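Local coordinates for uncharacterized protein (PDB 4L3R), which is of unknown function but belongs to the DUF4847 family of the calycin clan, whose better-known members form beta-barrels that often bind small hydrophobic ligands, at residues H73-N78 against K106-F111. Residues are numbered along the deposited sequence; the frame is centred on the assembly and turned at random.
Sequences HAVKAN and KLAKVF
A74 and A108 meet methyl to methyl, CB to CB at 4.1 Å, where the turn 73-78 comes against the first turns of helix 106-116, an example of how small side chains let a hairpin loop and a helix approach closely: the two CA atoms lie 5.4 Å apart. V75 widens the patch with one branch only. Its CG2, set beside its own backbone N and anti to the carbonyl carbon, reaches the A108 methyl at 4.0 Å, so that A108 CB touches both A74 and V75. Three residues further along the helix, F111 holds its CG anti to the backbone N (chi1 179°), which carries the ring out from the helix to the start of the turn, alongside H73 and A74. F111 CD2 lies 3.7 Å from A74 CB, and F111 CE2 lies 3.8 Å from H73 O, the carbonyl oxygen; both partners approach the ring obliquely. A leucine in place of F111 would probably lose the ring's reach to H73 O and leave a gap beside A74 CB. The turn keeps its own shape through the backbone bond from A74 N to A77 O, 3.1 Å, and a weak, bent bond from H73 NE2 to V75 O, while H73 ND1 is held by E51 O. E103 binds the backbone N atoms of V75 and A77 through OE2, tying the turn to the loop that leads into the helix. The contact thus joins helix 106-116 to the hairpin 66-73/78-87 of the antiparallel sheet, whose mostly neighbour-to-neighbour strand order is consistent with a calycin-like fold; F111 meets F53 edge-to-face and L17 of strand 15-22, and V75 also touches L46 of helix 37-48.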
# COMPACT_ATOMS: atom_id res chain seq x y z
N HIS B 73 13.88 -4.39 11.54
CA HIS B 73 14.96 -5.30 11.88
C HIS B 73 15.97 -4.52 12.68
O HIS B 73 16.44 -3.49 12.21
CB HIS B 73 15.58 -5.92 10.62
CG HIS B 73 16.77 -6.77 10.92
ND1 HIS B 73 18.01 -6.49 10.40
CD2 HIS B 73 16.88 -7.83 11.75
CE1 HIS B 73 18.83 -7.41 10.87
NE2 HIS B 73 18.20 -8.23 11.71
N ALA B 74 16.28 -4.99 13.89
CA ALA B 74 17.30 -4.38 14.74
C ALA B 74 18.63 -5.08 14.44
O ALA B 74 19.29 -4.68 13.48
CB ALA B 74 16.91 -4.49 16.20
N VAL B 75 19.02 -6.12 15.19
CA VAL B 75 20.26 -6.87 14.93
C VAL B 75 19.88 -8.35 14.85
O VAL B 75 19.86 -8.91 13.76
CB VAL B 75 21.36 -6.57 15.99
CG1 VAL B 75 22.62 -7.42 15.73
CG2 VAL B 75 21.70 -5.08 16.00
N LYS B 76 19.53 -8.96 15.99
CA LYS B 76 19.09 -10.36 16.06
C LYS B 76 17.56 -10.48 16.11
O LYS B 76 17.04 -11.57 15.86
CB LYS B 76 19.70 -11.05 17.30
CG LYS B 76 21.22 -11.00 17.32
CD LYS B 76 21.84 -11.94 18.35
CE LYS B 76 21.47 -11.60 19.77
NZ LYS B 76 22.33 -12.32 20.75
N ALA B 77 16.82 -9.38 16.41
CA ALA B 77 15.37 -9.43 16.52
C ALA B 77 14.67 -8.73 15.35
O ALA B 77 15.21 -7.78 14.77
CB ALA B 77 14.91 -8.82 17.83
N ASN B 78 13.46 -9.19 15.04
CA ASN B 78 12.62 -8.67 13.97
C ASN B 78 11.22 -8.34 14.45
O ASN B 78 10.68 -9.03 15.30
CB ASN B 78 12.48 -9.71 12.83
CG ASN B 78 13.71 -9.84 11.98
OD1 ASN B 78 13.96 -9.02 11.10
ND2 ASN B 78 14.50 -10.88 12.21
N LYS B 106 22.45 -3.01 23.64
CA LYS B 106 21.61 -1.98 24.26
C LYS B 106 20.91 -1.09 23.23
O LYS B 106 19.77 -0.72 23.47
CB LYS B 106 22.41 -1.12 25.24
CG LYS B 106 22.83 -1.87 26.50
CD LYS B 106 23.54 -0.94 27.47
CE LYS B 106 23.90 -1.61 28.77
NZ LYS B 106 24.46 -0.64 29.75
N LEU B 107 21.58 -0.73 22.12
CA LEU B 107 20.92 0.08 21.08
C LEU B 107 19.77 -0.69 20.45
O LEU B 107 18.71 -0.11 20.21
CB LEU B 107 21.91 0.54 19.99
CG LEU B 107 21.36 1.53 18.95
CD1 LEU B 107 20.92 2.84 19.60
CD2 LEU B 107 22.38 1.79 17.86
N ALA B 108 19.96 -2.00 20.21
CA ALA B 108 18.93 -2.87 19.63
C ALA B 108 17.73 -3.04 20.59
O ALA B 108 16.59 -3.05 20.14
CB ALA B 108 19.52 -4.23 19.29
N LYS B 109 17.99 -3.14 21.91
CA LYS B 109 16.92 -3.24 22.91
C LYS B 109 16.07 -1.97 22.93
O LYS B 109 14.84 -2.05 22.99
CB LYS B 109 17.49 -3.50 24.32
CG LYS B 109 18.02 -4.90 24.56
CD LYS B 109 18.67 -4.98 25.94
CE LYS B 109 19.19 -6.35 26.28
NZ LYS B 109 19.78 -6.40 27.64
N VAL B 110 16.74 -0.80 22.90
CA VAL B 110 16.08 0.51 22.90
C VAL B 110 15.26 0.69 21.61
O VAL B 110 14.14 1.20 21.66
CB VAL B 110 17.13 1.65 23.09
CG1 VAL B 110 16.56 3.02 22.74
CG2 VAL B 110 17.65 1.65 24.53
N PHE B 111 15.82 0.30 20.46
CA PHE B 111 15.16 0.40 19.15
C PHE B 111 13.85 -0.39 19.12
O PHE B 111 12.81 0.16 18.76
CB PHE B 111 16.12 -0.11 18.06
CG PHE B 111 15.58 -0.10 16.65
CD1 PHE B 111 15.60 1.05 15.89
CD2 PHE B 111 15.14 -1.27 16.05
CE1 PHE B 111 15.17 1.05 14.57
CE2 PHE B 111 14.69 -1.28 14.73
CZ PHE B 111 14.72 -0.11 14.00